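Local coordinates for protein tyrosinase (Aspergillus oryzae, PDB 6JU8) that probably oxidises L-tyrosine and L-dopa to L-dopaquinone with molecular oxygen, using a pair of copper ions, as a step in melanin synthesis, at residues E32-G37 against I41-F46; A136-E141 against K180-G185; Q272-D275 against V280-L283; A440-K443 against R447-K450. The protein carries 1 engineered substitution. All coordinates share one frame; numbering follows the deposited sequence.

Contact 1 (E32-G37 against I41-F46); sequences EQTSAG and IQLTLF
The flat carboxamide of Q33 meets the start of helix 41-55 with one face: over it lie the backbone N of L43 and the CB of Q42, the latter 3.8 Å from Q33 CD. The two glutamine amides are turned only 20° from parallel, though their chains cross at about a right angle. At the nitrogen end of the Q33 amide, water 1 accepts from Q33 NE2 at 2.8 Å and also from the backbone N of Q42 at 2.9 Å. L43 N donates to Q33 OE1 at 2.8 Å, reaching the oxygen from above the carbonyl plane rather than along a lone pair. The bend at chi2 (-74°) turns the amide this way. Glutamine suits the place because its amide carries an acceptor and a donor side by side. One residue on, T34 CG2 touches L43 CD2 at 4.0 Å, while T34 OG1 bonds back to Y30 O in its own helix, so the threonine presents its methyl to the leucine. The amide of Q42 is held by W29 and E141. In this pair of helices joined by a short connection, two first-turn N-H groups lack a partner within their own helix: that of L43 is taken up by Q33 OE1, that of Q42 by the water that Q33 NE2 helps hold in place; the helix start would be expected to polarise the Q33 carbonyl.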
loop_
_atom_site.group_PDB
_atom_site.type_symbol
_atom_site.label_atom_id
_atom_site.label_comp_id
_atom_site.label_asym_id
_atom_site.label_seq_id
_atom_site.Cartn_x
_atom_site.Cartn_y
_atom_site.Cartn_z
ATOM N N GLU A 32 -10.635 12.697 -18.302
ATOM C CA GLU A 32 -10.723 13.086 -19.716
ATOM C C GLU A 32 -9.930 12.081 -20.562
ATOM O O GLU A 32 -10.330 11.678 -21.654
ATOM C CB GLU A 32 -10.143 14.477 -19.948
ATOM C CG GLU A 32 -10.762 15.711 -19.364
ATOM C CD GLU A 32 -9.909 16.966 -19.477
ATOM O OE1 GLU A 32 -8.895 17.034 -20.211
ATOM O OE2 GLU A 32 -10.254 17.959 -18.793
ATOM N N GLN A 33 -8.751 11.696 -20.059
ATOM C CA GLN A 33 -7.881 10.788 -20.799
ATOM C C GLN A 33 -8.513 9.403 -20.929
ATOM O O GLN A 33 -8.248 8.747 -21.935
ATOM C CB GLN A 33 -6.511 10.677 -20.121
ATOM C CG GLN A 33 -5.704 11.983 -20.179
ATOM C CD GLN A 33 -5.156 12.211 -21.579
ATOM O OE1 GLN A 33 -4.401 11.370 -22.062
ATOM N NE2 GLN A 33 -5.592 13.292 -22.221
ATOM N N THR A 34 -9.272 8.945 -19.942
ATOM C CA THR A 34 -9.654 7.546 -19.849
ATOM C C THR A 34 -11.154 7.291 -19.880
ATOM O O THR A 34 -11.533 6.127 -20.032
ATOM C CB THR A 34 -9.136 6.889 -18.537
ATOM O OG1 THR A 34 -9.682 7.566 -17.397
ATOM C CG2 THR A 34 -7.627 6.978 -18.467
ATOM N N SER A 35 -11.990 8.284 -19.604
ATOM C CA SER A 35 -13.385 7.973 -19.266
ATOM C C SER A 35 -14.184 7.816 -20.548
ATOM O O SER A 35 -14.924 6.853 -20.758
ATOM C CB SER A 35 -13.994 9.082 -18.406
ATOM O OG SER A 35 -13.754 8.860 -17.032
ATOM N N ALA A 36 -13.986 8.827 -21.392
ATOM C CA ALA A 36 -14.848 8.996 -22.561
ATOM C C ALA A 36 -14.163 8.487 -23.826
ATOM O O ALA A 36 -14.117 9.216 -24.819
ATOM C CB ALA A 36 -15.245 10.456 -22.723
ATOM N N GLY A 37 -13.656 7.263 -23.753
ATOM C CA GLY A 37 -12.802 6.715 -24.800
ATOM C C GLY A 37 -11.354 6.605 -24.355
ATOM O O GLY A 37 -10.934 7.138 -23.313
ATOM N N ILE A 41 -3.342 9.906 -25.272
ATOM C CA ILE A 41 -1.987 10.274 -25.720
ATOM C C ILE A 41 -1.270 11.054 -24.631
ATOM O O ILE A 41 -0.121 10.713 -24.328
ATOM C CB ILE A 41 -1.984 11.062 -27.036
ATOM C CG1 ILE A 41 -2.468 10.242 -28.223
ATOM C CG2 ILE A 41 -0.593 11.634 -27.307
ATOM C CD1 ILE A 41 -2.684 11.029 -29.500
ATOM N N GLN A 42 -1.884 12.083 -24.025
ATOM C CA GLN A 42 -1.146 12.827 -22.990
ATOM C C GLN A 42 -0.781 11.938 -21.817
ATOM O O GLN A 42 0.317 12.046 -21.245
ATOM C CB GLN A 42 -1.932 14.046 -22.493
ATOM C CG GLN A 42 -1.950 15.194 -23.493
ATOM C CD GLN A 42 -2.667 16.409 -22.953
ATOM O OE1 GLN A 42 -2.776 16.579 -21.747
ATOM N NE2 GLN A 42 -3.070 17.311 -23.831
ATOM N N LEU A 43 -1.690 11.042 -21.402
ATOM C CA LEU A 43 -1.361 10.127 -20.308
ATOM C C LEU A 43 -0.178 9.236 -20.663
ATOM O O LEU A 43 0.746 9.004 -19.855
ATOM C CB LEU A 43 -2.571 9.260 -19.953
ATOM C CG LEU A 43 -2.350 8.176 -18.893
ATOM C CD1 LEU A 43 -1.971 8.796 -17.550
ATOM C CD2 LEU A 43 -3.613 7.335 -18.724
ATOM N N THR A 44 -0.178 8.724 -21.898
ATOM C CA THR A 44 0.963 7.920 -22.336
ATOM C C THR A 44 2.254 8.725 -22.355
ATOM O O THR A 44 3.300 8.281 -21.873
ATOM C CB THR A 44 0.664 7.359 -23.735
ATOM O OG1 THR A 44 -0.476 6.491 -23.678
ATOM C CG2 THR A 44 1.825 6.511 -24.278
ATOM N N LEU A 45 2.207 9.946 -22.889
ATOM C CA LEU A 45 3.393 10.799 -22.934
ATOM C C LEU A 45 3.939 11.055 -21.535
ATOM O O LEU A 45 5.144 11.023 -21.273
ATOM C CB LEU A 45 3.012 12.121 -23.612
ATOM C CG LEU A 45 2.859 12.093 -25.137
ATOM C CD1 LEU A 45 2.341 13.447 -25.624
ATOM C CD2 LEU A 45 4.168 11.667 -25.806
ATOM N N PHE A 46 3.024 11.351 -20.589
ATOM C CA PHE A 46 3.466 11.717 -19.249
ATOM C C PHE A 46 4.073 10.489 -18.575
ATOM O O PHE A 46 5.168 10.544 -18.008
ATOM C CB PHE A 46 2.312 12.317 -18.457
ATOM C CG PHE A 46 2.591 12.935 -17.115
ATOM C CD1 PHE A 46 3.864 13.136 -16.610
ATOM C CD2 PHE A 46 1.502 13.317 -16.307
ATOM C CE1 PHE A 46 4.092 13.709 -15.353
ATOM C CE2 PHE A 46 1.724 13.914 -15.077
ATOM C CZ PHE A 46 3.007 14.123 -14.595
HETATM O O HOH W 1 -4.470 13.143 -24.818
#

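Contact 2 (A136-E141 against K180-G185); sequences ADWENE and KVLVPG
W138 and P184 mark the closest approach of the two backbones, their CA atoms still 9.1 Å apart, so side chains alone bridge the gap between helix 135-144 and the end of strand 178-182. The 180-185 backbone stays extended through P184, and this sets the CB atoms of L182 and P184 toward the helix and that of V183 away from it. At G185 the course changes: its positive phi (88°) would bring a side chain against the preceding carbonyl, which explains the glycine. Across the gap the W138 indole reaches over with its six-membered ring foremost. P184 CG lies 3.6 Å from W138 CH2 and makes an off-centre CH-pi contact, 4.1 Å from the ring centroid, while P184 CB sits over the same face, 4.0 Å above the W138 ring plane, displaced toward CZ2 where CG is displaced toward CH2. The strand belongs to a two-stranded antiparallel hairpin with 190-194, tied by backbone bonds between V181 and L191 and between V183 and K189; the indole thus fastens this hairpin to a helix of the tyrosinase central domain. Proline suits the spot, since its ring is flat enough to lie against an aromatic face and, having no backbone N-H, it needs no acceptor there. L182 comes in differently, its CB near the plane of the indole, at the edge, 4.2 Å from W138 CH2. Helix 103-129 lies alongside, F125 touching both W138 and P184.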
loop_
_atom_site.group_PDB
_atom_site.type_symbol
_atom_site.label_atom_id
_atom_site.label_comp_id
_atom_site.label_asym_id
_atom_site.label_seq_id
_atom_site.Cartn_x
_atom_site.Cartn_y
_atom_site.Cartn_z
ATOM N N ALA A 136 2.394 14.409 -36.079
ATOM C CA ALA A 136 1.756 15.710 -35.846
ATOM C C ALA A 136 0.744 15.621 -34.709
ATOM O O ALA A 136 0.694 16.509 -33.859
ATOM C CB ALA A 136 1.111 16.256 -37.108
ATOM N N ASP A 137 -0.068 14.568 -34.680
ATOM C CA ASP A 137 -1.038 14.378 -33.609
ATOM C C ASP A 137 -0.366 14.242 -32.238
ATOM O O ASP A 137 -0.796 14.897 -31.288
ATOM C CB ASP A 137 -1.897 13.133 -33.829
ATOM C CG ASP A 137 -2.965 13.250 -34.890
ATOM O OD1 ASP A 137 -3.285 14.378 -35.317
ATOM O OD2 ASP A 137 -3.493 12.183 -35.298
ATOM N N TRP A 138 0.671 13.407 -32.127
ATOM C CA TRP A 138 1.376 13.233 -30.853
ATOM C C TRP A 138 2.097 14.502 -30.425
ATOM O O TRP A 138 2.106 14.906 -29.252
ATOM C CB TRP A 138 2.334 12.027 -30.915
ATOM C CG TRP A 138 1.587 10.732 -30.730
ATOM C CD1 TRP A 138 0.732 10.174 -31.640
ATOM C CD2 TRP A 138 1.591 9.839 -29.608
ATOM N NE1 TRP A 138 0.213 8.994 -31.156
ATOM C CE2 TRP A 138 0.721 8.761 -29.907
ATOM C CE3 TRP A 138 2.241 9.827 -28.371
ATOM C CZ2 TRP A 138 0.487 7.705 -29.031
ATOM C CZ3 TRP A 138 2.006 8.777 -27.500
ATOM C CH2 TRP A 138 1.136 7.718 -27.825
ATOM N N GLU A 139 2.705 15.176 -31.399
ATOM C CA GLU A 139 3.398 16.432 -31.110
ATOM C C GLU A 139 2.411 17.488 -30.620
ATOM O O GLU A 139 2.722 18.206 -29.666
ATOM C CB GLU A 139 4.174 16.921 -32.345
ATOM C CG GLU A 139 5.408 16.080 -32.677
ATOM C CD GLU A 139 6.002 16.454 -34.019
ATOM O OE1 GLU A 139 5.568 17.502 -34.551
ATOM O OE2 GLU A 139 6.874 15.732 -34.558
ATOM N N ASN A 140 1.249 17.582 -31.264
ATOM C CA ASN A 140 0.204 18.498 -30.853
ATOM C C ASN A 140 -0.185 18.275 -29.396
ATOM O O ASN A 140 -0.386 19.209 -28.619
ATOM C CB ASN A 140 -1.039 18.304 -31.731
ATOM C CG ASN A 140 -2.134 19.264 -31.297
ATOM O OD1 ASN A 140 -2.045 20.457 -31.604
ATOM N ND2 ASN A 140 -3.143 18.765 -30.589
ATOM N N GLU A 141 -0.319 16.994 -29.021
ATOM C CA GLU A 141 -0.688 16.701 -27.629
ATOM C C GLU A 141 0.433 17.048 -26.661
ATOM O O GLU A 141 0.174 17.595 -25.584
ATOM C CB GLU A 141 -1.087 15.237 -27.498
ATOM C CG GLU A 141 -2.356 14.888 -28.243
ATOM C CD GLU A 141 -3.642 15.242 -27.547
ATOM O OE1 GLU A 141 -3.660 15.583 -26.347
ATOM O OE2 GLU A 141 -4.693 15.162 -28.210
ATOM N N LYS A 180 -2.439 2.116 -17.695
ATOM C CA LYS A 180 -2.522 1.617 -19.065
ATOM C C LYS A 180 -2.173 2.743 -20.035
ATOM O O LYS A 180 -2.717 3.839 -19.948
ATOM C CB LYS A 180 -3.925 1.083 -19.335
ATOM N N VAL A 181 -1.253 2.441 -20.939
ATOM C CA VAL A 181 -0.782 3.386 -21.941
ATOM C C VAL A 181 -0.973 2.807 -23.350
ATOM O O VAL A 181 -1.152 1.592 -23.514
ATOM C CB VAL A 181 0.684 3.812 -21.727
ATOM C CG1 VAL A 181 0.898 4.463 -20.361
ATOM C CG2 VAL A 181 1.643 2.645 -21.916
ATOM N N LEU A 182 -0.978 3.707 -24.322
ATOM C CA LEU A 182 -1.063 3.380 -25.736
ATOM C C LEU A 182 0.276 2.905 -26.275
ATOM O O LEU A 182 1.318 3.401 -25.872
ATOM C CB LEU A 182 -1.473 4.617 -26.558
ATOM C CG LEU A 182 -2.770 5.311 -26.155
ATOM C CD1 LEU A 182 -3.143 6.398 -27.149
ATOM C CD2 LEU A 182 -3.918 4.294 -26.046
ATOM N N VAL A 183 0.205 2.009 -27.240
ATOM C CA VAL A 183 1.362 1.675 -28.059
ATOM C C VAL A 183 1.349 2.456 -29.368
ATOM O O VAL A 183 0.524 2.190 -30.253
ATOM C CB VAL A 183 1.390 0.159 -28.316
ATOM C CG1 VAL A 183 2.636 -0.209 -29.091
ATOM C CG2 VAL A 183 1.299 -0.590 -26.982
ATOM N N PRO A 184 2.224 3.437 -29.548
ATOM C CA PRO A 184 2.255 4.169 -30.819
ATOM C C PRO A 184 2.676 3.247 -31.949
ATOM O O PRO A 184 3.523 2.360 -31.849
ATOM C CB PRO A 184 3.322 5.239 -30.598
ATOM C CG PRO A 184 3.526 5.298 -29.117
ATOM C CD PRO A 184 3.255 3.912 -28.606
ATOM N N GLY A 185 2.093 3.388 -33.136
ATOM C CA GLY A 185 2.486 2.402 -34.138
ATOM C C GLY A 185 1.618 1.160 -34.079
ATOM O O GLY A 185 1.701 0.363 -35.019
#

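Contact 3 (Q272-D275 against V280-L283); sequences QNLD and VPTL
L274 carries this contact through a single methyl. Its CD1 lies 4.2 Å from V280 CG1 and 4.3 Å from P281 CD, so the leucine tip rests against a valine methyl and the ring CD of the proline that follows it, crossing V280 at about a right angle. V280 puts CG1 anti to its own backbone N (chi1 172°), which brings that methyl round to the leucine. Three apolar residues suit a meeting that contains no hydrogen bond between the segments. Next to L274, N273 shapes the chain: its OD1 accepts from D275 N at 2.9 Å with an N-H...O angle of 156°, closing an Asx turn around the leucine. Asparagine is apt here, its short side chain just spanning to the N-H two residues on. Further out, W270 lies against V280 and donates to P281 O, holding the second segment. Q272 is anchored at both ends of its amide, by N334 and E311. T282 serves as N-cap of helix 283-292, its hydroxyl bonding to D285 N. P281 packs on M286 and R289 of that helix, and L283, its first residue, presses on I331, V335 and W338 of helix 328-340, which also bears the copper ligands H332 and H336.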
loop_
_atom_site.group_PDB
_atom_site.type_symbol
_atom_site.label_atom_id
_atom_site.label_comp_id
_atom_site.label_asym_id
_atom_site.label_seq_id
_atom_site.Cartn_x
_atom_site.Cartn_y
_atom_site.Cartn_z
ATOM N N GLN A 272 -0.496 23.757 13.942
ATOM C CA GLN A 272 -0.461 25.044 14.638
ATOM C C GLN A 272 -1.457 25.083 15.798
ATOM O O GLN A 272 -2.459 24.370 15.792
ATOM C CB GLN A 272 -0.785 26.161 13.648
ATOM C CG GLN A 272 0.282 26.452 12.610
ATOM C CD GLN A 272 0.096 25.579 11.380
ATOM O OE1 GLN A 272 -0.683 24.622 11.348
ATOM N NE2 GLN A 272 0.866 25.884 10.353
ATOM N N ASN A 273 -1.136 25.923 16.782
ATOM C CA ASN A 273 -2.027 26.222 17.902
ATOM C C ASN A 273 -3.193 27.082 17.419
ATOM O O ASN A 273 -2.956 28.238 17.053
ATOM C CB ASN A 273 -1.221 26.943 18.973
ATOM C CG ASN A 273 -2.025 27.523 20.113
ATOM O OD1 ASN A 273 -3.185 27.161 20.309
ATOM N ND2 ASN A 273 -1.401 28.422 20.875
ATOM N N LEU A 274 -4.406 26.549 17.394
ATOM C CA LEU A 274 -5.577 27.295 16.931
ATOM C C LEU A 274 -6.436 27.754 18.111
ATOM O O LEU A 274 -7.617 28.111 18.006
ATOM C CB LEU A 274 -6.393 26.497 15.924
ATOM C CG LEU A 274 -5.731 26.094 14.602
ATOM C CD1 LEU A 274 -6.758 25.535 13.605
ATOM C CD2 LEU A 274 -4.955 27.238 13.961
ATOM N N ASP A 275 -5.844 27.760 19.303
ATOM C CA ASP A 275 -6.588 28.214 20.480
ATOM C C ASP A 275 -7.087 29.628 20.213
ATOM O O ASP A 275 -6.336 30.496 19.745
ATOM C CB ASP A 275 -5.690 28.121 21.711
ATOM C CG ASP A 275 -6.362 28.222 23.054
ATOM O OD1 ASP A 275 -7.558 27.883 23.205
ATOM O OD2 ASP A 275 -5.677 28.644 24.023
ATOM N N VAL A 280 -12.285 25.575 13.949
ATOM C CA VAL A 280 -11.168 24.834 13.375
ATOM C C VAL A 280 -11.582 24.419 11.970
ATOM O O VAL A 280 -12.416 23.518 11.835
ATOM C CB VAL A 280 -10.866 23.586 14.228
ATOM C CG1 VAL A 280 -9.831 22.732 13.521
ATOM C CG2 VAL A 280 -10.419 24.036 15.616
ATOM N N PRO A 281 -11.104 25.120 10.961
ATOM C CA PRO A 281 -11.581 24.911 9.601
ATOM C C PRO A 281 -11.132 23.578 9.021
ATOM O O PRO A 281 -10.086 23.045 9.361
ATOM C CB PRO A 281 -10.921 26.046 8.809
ATOM C CG PRO A 281 -10.576 27.061 9.857
ATOM C CD PRO A 281 -10.114 26.233 11.033
ATOM N N THR A 282 -11.954 23.075 8.107
ATOM C CA THR A 282 -11.506 21.992 7.238
ATOM C C THR A 282 -10.420 22.480 6.275
ATOM O O THR A 282 -10.185 23.704 6.161
ATOM C CB THR A 282 -12.682 21.462 6.421
ATOM O OG1 THR A 282 -13.145 22.513 5.555
ATOM C CG2 THR A 282 -13.852 21.022 7.302
ATOM N N LEU A 283 -9.752 21.550 5.583
ATOM C CA LEU A 283 -8.764 21.980 4.602
ATOM C C LEU A 283 -9.431 22.804 3.500
ATOM O O LEU A 283 -8.835 23.779 3.033
ATOM C CB LEU A 283 -7.987 20.790 4.052
ATOM C CG LEU A 283 -6.991 21.076 2.924
ATOM C CD1 LEU A 283 -5.945 22.125 3.304
ATOM C CD2 LEU A 283 -6.312 19.756 2.511
#

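Contact 4 (A440-K443 against R447-K450); sequences AITK and RIRK
T442 OG1 is held by two groups, D438 OD1 and Y439 O, both in the loop just before it, leaving its methyl CG2 to meet I448 CD1 at 4.2 Å. The residue belongs to a type I beta turn, A440 to K443, closed by the bond from K443 N to A440 O at 3.1 Å; this turn abuts the start of helix 448-456, the last helix modelled in the chain. Threonine fits because it gives a hydroxyl to the loop and a methyl to the apolar side. T442 and I448 lie side by side and point the same way. I441 meets I448 instead at about a right angle, CG1 against CG1 at 3.9 Å, each isoleucine having that branch anti to its own backbone N. Beta-branched isoleucine is a compact filler for this buried place, where the nearest CA atoms are those of I441 and I448, 6.0 Å apart. Helix 371-389 flanks the pair: I441 touches R381 and I385, and I448 touches V389. I441 also reaches E451 and L455 further along the C-terminal helix. The carbonyl oxygen of I441 lies over the I448 branch, 3.5 Å from both I448 CG1 and I448 CD1.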
loop_
_atom_site.group_PDB
_atom_site.type_symbol
_atom_site.label_atom_id
_atom_site.label_comp_id
_atom_site.label_asym_id
_atom_site.label_seq_id
_atom_site.Cartn_x
_atom_site.Cartn_y
_atom_site.Cartn_z
ATOM N N ALA A 440 -7.026 27.385 -15.723
ATOM C CA ALA A 440 -8.371 27.773 -16.156
ATOM C C ALA A 440 -8.967 28.859 -15.264
ATOM O O ALA A 440 -9.601 29.804 -15.752
ATOM C CB ALA A 440 -9.323 26.590 -16.169
ATOM N N ILE A 441 -8.775 28.704 -13.962
ATOM C CA ILE A 441 -9.391 29.628 -13.023
ATOM C C ILE A 441 -8.876 31.053 -13.146
ATOM O O ILE A 441 -9.618 31.945 -12.698
ATOM C CB ILE A 441 -9.242 29.104 -11.592
ATOM C CG1 ILE A 441 -10.178 29.832 -10.619
ATOM C CG2 ILE A 441 -7.801 29.156 -11.110
ATOM C CD1 ILE A 441 -10.339 29.058 -9.313
ATOM N N THR A 442 -7.696 31.242 -13.721
ATOM C CA THR A 442 -7.136 32.595 -13.882
ATOM C C THR A 442 -7.345 33.131 -15.291
ATOM O O THR A 442 -6.835 34.200 -15.635
ATOM C CB THR A 442 -5.652 32.683 -13.496
ATOM O OG1 THR A 442 -4.857 31.651 -14.097
ATOM C CG2 THR A 442 -5.487 32.482 -11.994
ATOM N N LYS A 443 -8.119 32.451 -16.138
ATOM C CA LYS A 443 -8.252 32.982 -17.505
ATOM C C LYS A 443 -9.131 34.219 -17.553
ATOM O O LYS A 443 -8.861 35.167 -18.297
ATOM C CB LYS A 443 -8.791 31.911 -18.445
ATOM C CG LYS A 443 -7.765 30.814 -18.786
ATOM N N ARG A 447 -14.730 35.992 -13.603
ATOM C CA ARG A 447 -15.323 34.733 -13.168
ATOM C C ARG A 447 -14.662 34.211 -11.906
ATOM O O ARG A 447 -15.181 33.326 -11.222
ATOM C CB ARG A 447 -15.143 33.718 -14.311
ATOM C CG ARG A 447 -15.978 32.433 -14.143
ATOM C CD ARG A 447 -15.871 31.672 -15.460
ATOM N NE ARG A 447 -16.576 30.383 -15.437
ATOM C CZ ARG A 447 -16.999 29.815 -16.556
ATOM N NH1 ARG A 447 -16.797 30.363 -17.743
ATOM N NH2 ARG A 447 -17.626 28.664 -16.497
ATOM N N ILE A 448 -13.460 34.704 -11.597
ATOM C CA ILE A 448 -12.641 34.009 -10.597
ATOM C C ILE A 448 -13.268 33.971 -9.221
ATOM O O ILE A 448 -13.164 32.942 -8.520
ATOM C CB ILE A 448 -11.204 34.558 -10.587
ATOM C CG1 ILE A 448 -10.276 33.650 -9.769
ATOM C CG2 ILE A 448 -11.081 35.998 -10.134
ATOM C CD1 ILE A 448 -8.819 33.952 -9.962
ATOM N N ARG A 449 -13.901 35.050 -8.769
ATOM C CA ARG A 449 -14.420 35.050 -7.394
ATOM C C ARG A 449 -15.560 34.063 -7.255
ATOM O O ARG A 449 -15.728 33.351 -6.267
ATOM C CB ARG A 449 -14.781 36.477 -6.979
ATOM C CG ARG A 449 -13.543 37.371 -6.900
ATOM C CD ARG A 449 -13.853 38.601 -6.047
ATOM N NE ARG A 449 -12.638 39.135 -5.453
ATOM C CZ ARG A 449 -12.273 38.970 -4.184
ATOM N NH1 ARG A 449 -13.028 38.274 -3.342
ATOM N NH2 ARG A 449 -11.141 39.505 -3.760
ATOM N N LYS A 450 -16.391 33.965 -8.297
ATOM C CA LYS A 450 -17.459 32.976 -8.344
ATOM C C LYS A 450 -16.904 31.554 -8.347
ATOM O O LYS A 450 -17.395 30.673 -7.630
ATOM C CB LYS A 450 -18.333 33.193 -9.579
#

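How the contacts relate
The four contacts follow one another along the chain, each closing before the next opens. Contacts 1 and 2 are neighbours, centres about 10 Å apart, and touch: T44 OG1 of helix 41-55 probably bonds to L182 N, and I41 packs against W138, so helices 41-55 and 135-144 and the 178-182 strand form one continuous block. Contact 3 lies on the opposite side of the chain's centre from contact 2, about 46 Å between centres, although both fall in the tyrosinase central domain. Contact 4, toward the C-terminus, is about 25 Å from contact 1 and 27 Å from contact 3. All four lie away from the copper site, in the framework around it.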